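Local coordinates for protein 3-dehydroshikimate dehydratase (Pseudomonas putida, PDB 5HMQ) that catalyses the metal-dependent dehydration of 3-dehydroshikimate to protocatechuate, in the degradation of quinate and shikimate, at residues V459-E473 with S485-L499. Residues are numbered along the deposited sequence; the frame is centred on the assembly and turned at random.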
# COMPACT_ATOMS: atom_id res chain seq x y z
N VAL C 459 -1.89 14.45 1.00
CA VAL C 459 -1.69 15.61 1.87
C VAL C 459 -0.65 16.55 1.28
O VAL C 459 -0.87 17.76 1.18
CB VAL C 459 -1.29 15.15 3.29
CG1 VAL C 459 -0.84 16.34 4.12
CG2 VAL C 459 -2.46 14.43 3.96
N LEU C 460 0.50 16.00 0.87
CA LEU C 460 1.54 16.82 0.26
C LEU C 460 1.07 17.41 -1.06
O LEU C 460 1.44 18.54 -1.41
CB LEU C 460 2.81 15.99 0.07
CG LEU C 460 3.97 16.68 -0.65
CD1 LEU C 460 4.34 17.97 0.04
CD2 LEU C 460 5.16 15.75 -0.72
N PHE C 461 0.27 16.65 -1.81
CA PHE C 461 -0.25 17.15 -3.09
C PHE C 461 -1.03 18.44 -2.89
O PHE C 461 -0.80 19.43 -3.60
CB PHE C 461 -1.12 16.07 -3.73
CG PHE C 461 -1.91 16.53 -4.93
CD1 PHE C 461 -1.34 16.53 -6.19
CD2 PHE C 461 -3.22 16.94 -4.80
CE1 PHE C 461 -2.06 16.95 -7.30
CE2 PHE C 461 -3.95 17.36 -5.90
CZ PHE C 461 -3.37 17.36 -7.15
N TYR C 462 -1.95 18.46 -1.92
CA TYR C 462 -2.78 19.64 -1.71
C TYR C 462 -2.02 20.75 -0.98
O TYR C 462 -2.24 21.93 -1.25
CB TYR C 462 -4.05 19.26 -0.95
CG TYR C 462 -5.18 18.86 -1.87
CD1 TYR C 462 -5.88 19.81 -2.60
CD2 TYR C 462 -5.56 17.53 -2.01
CE1 TYR C 462 -6.92 19.46 -3.44
CE2 TYR C 462 -6.59 17.16 -2.85
CZ TYR C 462 -7.27 18.13 -3.56
OH TYR C 462 -8.30 17.78 -4.40
N LYS C 463 -1.14 20.39 -0.04
CA LYS C 463 -0.37 21.40 0.67
C LYS C 463 0.55 22.17 -0.28
O LYS C 463 0.70 23.39 -0.15
CB LYS C 463 0.45 20.78 1.80
CG LYS C 463 -0.32 20.57 3.09
CD LYS C 463 0.64 20.15 4.20
CE LYS C 463 -0.03 20.22 5.57
NZ LYS C 463 0.91 19.80 6.65
N SER C 464 1.19 21.48 -1.22
CA SER C 464 2.19 22.14 -2.06
C SER C 464 1.57 22.79 -3.29
O SER C 464 1.76 23.98 -3.53
CB SER C 464 3.29 21.15 -2.46
OG SER C 464 2.78 20.08 -3.24
N LEU C 465 0.82 22.02 -4.09
CA LEU C 465 0.29 22.55 -5.34
C LEU C 465 -0.73 23.66 -5.11
O LEU C 465 -0.80 24.60 -5.90
CB LEU C 465 -0.33 21.44 -6.18
CG LEU C 465 0.61 20.65 -7.10
CD1 LEU C 465 1.44 19.66 -6.31
CD2 LEU C 465 -0.17 19.96 -8.21
N PHE C 466 -1.52 23.57 -4.05
CA PHE C 466 -2.62 24.50 -3.83
C PHE C 466 -2.52 25.26 -2.51
O PHE C 466 -3.44 26.00 -2.16
CB PHE C 466 -3.95 23.74 -3.91
CG PHE C 466 -4.20 23.11 -5.25
CD1 PHE C 466 -4.66 23.87 -6.31
CD2 PHE C 466 -3.92 21.77 -5.45
CE1 PHE C 466 -4.88 23.29 -7.54
CE2 PHE C 466 -4.13 21.19 -6.68
CZ PHE C 466 -4.61 21.95 -7.73
N ASP C 467 -1.41 25.09 -1.78
CA ASP C 467 -1.15 25.84 -0.54
C ASP C 467 -2.28 25.66 0.47
O ASP C 467 -2.70 26.61 1.14
CB ASP C 467 -0.90 27.32 -0.84
CG ASP C 467 -0.20 28.03 0.31
OD1 ASP C 467 0.47 27.35 1.11
OD2 ASP C 467 -0.31 29.27 0.40
N PHE C 468 -2.78 24.44 0.59
CA PHE C 468 -3.70 24.12 1.67
C PHE C 468 -2.95 23.99 2.99
O PHE C 468 -1.73 23.81 3.03
CB PHE C 468 -4.46 22.83 1.37
CG PHE C 468 -5.60 22.99 0.40
CD1 PHE C 468 -5.64 24.06 -0.48
CD2 PHE C 468 -6.64 22.08 0.38
CE1 PHE C 468 -6.69 24.21 -1.37
CE2 PHE C 468 -7.69 22.22 -0.51
CZ PHE C 468 -7.72 23.29 -1.38
N ALA C 469 -3.70 24.09 4.09
CA ALA C 469 -3.13 24.01 5.43
C ALA C 469 -3.85 22.93 6.23
O ALA C 469 -4.98 22.54 5.92
CB ALA C 469 -3.22 25.35 6.16
N ALA C 470 -3.17 22.45 7.27
CA ALA C 470 -3.74 21.44 8.16
C ALA C 470 -4.95 21.99 8.91
O ALA C 470 -5.03 23.18 9.23
CB ALA C 470 -2.69 20.95 9.15
N ASP C 471 -5.91 21.11 9.17
CA ASP C 471 -7.16 21.48 9.84
C ASP C 471 -7.70 20.29 10.63
O ASP C 471 -8.84 19.85 10.45
CB ASP C 471 -8.17 21.99 8.81
CG ASP C 471 -9.41 22.58 9.46
OD1 ASP C 471 -9.30 23.18 10.55
OD2 ASP C 471 -10.51 22.44 8.88
N ASP C 472 -6.88 19.74 11.51
CA ASP C 472 -7.21 18.50 12.20
C ASP C 472 -7.99 18.75 13.49
O ASP C 472 -7.98 19.85 14.05
CB ASP C 472 -5.93 17.73 12.51
CG ASP C 472 -4.98 17.69 11.33
OD1 ASP C 472 -5.38 17.21 10.25
OD2 ASP C 472 -3.83 18.17 11.47
N GLU C 473 -8.63 17.69 13.99
CA GLU C 473 -9.51 17.73 15.15
C GLU C 473 -9.21 16.54 16.05
O GLU C 473 -8.96 15.44 15.56
CB GLU C 473 -10.99 17.67 14.74
CG GLU C 473 -11.57 18.97 14.23
CD GLU C 473 -13.07 18.87 14.05
OE1 GLU C 473 -13.63 17.81 14.40
OE2 GLU C 473 -13.68 19.85 13.57
N SER C 485 -9.13 12.98 13.60
CA SER C 485 -9.60 12.95 12.22
C SER C 485 -8.91 14.07 11.44
O SER C 485 -9.01 15.24 11.83
CB SER C 485 -11.12 13.08 12.14
OG SER C 485 -11.58 14.28 12.73
N ARG C 486 -8.20 13.72 10.36
CA ARG C 486 -7.43 14.71 9.62
C ARG C 486 -8.26 15.41 8.56
O ARG C 486 -9.19 14.84 7.99
CB ARG C 486 -6.18 14.12 8.94
CG ARG C 486 -5.13 13.49 9.82
CD ARG C 486 -3.80 13.54 9.06
NE ARG C 486 -3.11 12.26 8.95
CZ ARG C 486 -1.99 12.09 8.25
NH1 ARG C 486 -1.46 13.12 7.60
NH2 ARG C 486 -1.40 10.91 8.20
N ALA C 487 -7.90 16.66 8.30
CA ALA C 487 -8.58 17.48 7.31
C ALA C 487 -7.62 18.55 6.81
O ALA C 487 -6.66 18.91 7.49
CB ALA C 487 -9.85 18.13 7.88
N LEU C 488 -7.88 19.02 5.60
CA LEU C 488 -7.14 20.14 5.02
C LEU C 488 -8.09 21.29 4.73
O LEU C 488 -9.32 21.15 4.77
CB LEU C 488 -6.39 19.71 3.76
CG LEU C 488 -5.34 18.61 3.95
CD1 LEU C 488 -4.83 18.13 2.60
CD2 LEU C 488 -4.19 19.07 4.86
N ARG C 489 -7.51 22.44 4.42
CA ARG C 489 -8.27 23.68 4.36
C ARG C 489 -7.51 24.69 3.51
O ARG C 489 -6.30 24.87 3.71
CB ARG C 489 -8.48 24.22 5.79
CG ARG C 489 -9.24 25.53 5.90
CD ARG C 489 -8.99 26.15 7.28
NE ARG C 489 -9.88 27.27 7.58
CZ ARG C 489 -9.62 28.54 7.28
NH1 ARG C 489 -8.49 28.86 6.67
NH2 ARG C 489 -10.49 29.49 7.60
N SER C 490 -8.20 25.32 2.57
CA SER C 490 -7.61 26.45 1.87
C SER C 490 -7.36 27.59 2.86
O SER C 490 -7.96 27.65 3.93
CB SER C 490 -8.51 26.91 0.72
OG SER C 490 -9.78 27.32 1.20
N GLN C 491 -6.45 28.49 2.48
CA GLN C 491 -6.02 29.53 3.41
C GLN C 491 -7.19 30.34 3.96
O GLN C 491 -7.24 30.64 5.15
CB GLN C 491 -4.99 30.45 2.74
CG GLN C 491 -3.70 29.76 2.32
CD GLN C 491 -2.94 29.18 3.50
OE1 GLN C 491 -2.97 29.72 4.60
NE2 GLN C 491 -2.24 28.07 3.26
N CYS C 492 -8.14 30.70 3.10
CA CYS C 492 -9.28 31.50 3.53
C CYS C 492 -10.53 30.67 3.79
O CYS C 492 -11.62 31.23 3.96
CB CYS C 492 -9.57 32.59 2.50
SG CYS C 492 -8.45 34.01 2.65
N GLY C 493 -10.41 29.34 3.82
CA GLY C 493 -11.47 28.48 4.31
C GLY C 493 -12.60 28.19 3.34
O GLY C 493 -13.53 27.46 3.71
N THR C 494 -12.55 28.71 2.11
CA THR C 494 -13.63 28.45 1.17
C THR C 494 -13.60 27.02 0.65
O THR C 494 -14.60 26.55 0.09
CB THR C 494 -13.58 29.43 -0.00
OG1 THR C 494 -12.41 29.19 -0.79
CG2 THR C 494 -13.56 30.87 0.51
N LEU C 495 -12.48 26.32 0.81
CA LEU C 495 -12.36 24.91 0.45
C LEU C 495 -11.90 24.12 1.67
O LEU C 495 -10.89 24.46 2.28
CB LEU C 495 -11.36 24.72 -0.70
CG LEU C 495 -11.64 25.41 -2.03
CD1 LEU C 495 -10.39 25.39 -2.90
CD2 LEU C 495 -12.80 24.76 -2.76
N ARG C 496 -12.65 23.08 2.01
CA ARG C 496 -12.35 22.25 3.17
C ARG C 496 -12.45 20.79 2.76
O ARG C 496 -13.44 20.39 2.13
CB ARG C 496 -13.28 22.53 4.36
CG ARG C 496 -13.32 23.98 4.81
CD ARG C 496 -14.10 24.13 6.11
NE ARG C 496 -13.43 23.54 7.26
CZ ARG C 496 -13.79 23.74 8.52
NH1 ARG C 496 -14.81 24.53 8.79
NH2 ARG C 496 -13.12 23.16 9.51
N LEU C 497 -11.45 20.00 3.12
CA LEU C 497 -11.28 18.65 2.60
C LEU C 497 -10.84 17.72 3.72
O LEU C 497 -9.65 17.44 3.89
CB LEU C 497 -10.26 18.65 1.45
CG LEU C 497 -10.24 17.48 0.47
CD1 LEU C 497 -11.30 17.67 -0.60
CD2 LEU C 497 -8.86 17.37 -0.15
N PRO C 498 -11.79 17.23 4.51
CA PRO C 498 -11.46 16.17 5.47
C PRO C 498 -11.10 14.89 4.74
O PRO C 498 -11.55 14.63 3.62
CB PRO C 498 -12.74 16.02 6.31
CG PRO C 498 -13.81 16.64 5.49
CD PRO C 498 -13.18 17.70 4.66
N LEU C 499 -10.26 14.08 5.39
CA LEU C 499 -9.68 12.91 4.75
C LEU C 499 -9.79 11.72 5.69
O LEU C 499 -9.26 11.75 6.81
CB LEU C 499 -8.22 13.17 4.37
CG LEU C 499 -8.01 14.37 3.44
CD1 LEU C 499 -6.58 14.86 3.48
CD2 LEU C 499 -8.44 14.04 2.02
O HOH W 1 -5.21 27.90 0.11
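Leu497 lays its CD2 methyl over one face of the Tyr462 ring, a CH-pi contact 3.8 Å from CD2 to the ring centroid, while Leu488 CD1 packs against Tyr462 CB at 3.8 Å. The Phe468 ring lies between Tyr462 CD1 and the backbone of Ser490; Leu488 CB meets its edge, and Leu495 CD1 comes within 3.7 Å of Phe468 CZ. The antiparallel pairing of 469-473 with 485-489 is irregular. Ala469 N donates to Arg489 O (2.7 Å), and Glu473 and Ser485 bond in both directions; between them Asp471 N reaches Ala487 O, while the Asp472 carboxylate accepts from Ala487 N (OD1, 3.2 Å, anti side). A chi1 of -172° turns the Asp471 carboxylate across to Arg496, whose NH2 meets the syn lone pair of OD2 at 2.8 Å in a salt bridge. Arg496 NH1 also hydrogen-bonds to Ala610 O, and its side chain touches the magnesium ligand His445. Asp467 O accepts from Gln491 NE2 and from a water that accepts from Gln491 N. In this beta-alpha-beta-beta-beta unit of the second VOC module, helix 455-465 packs on hairpin 469-474/484-489 and on 496-501, which pairs with 440-450; 469-474 is an outermost strand within this chain.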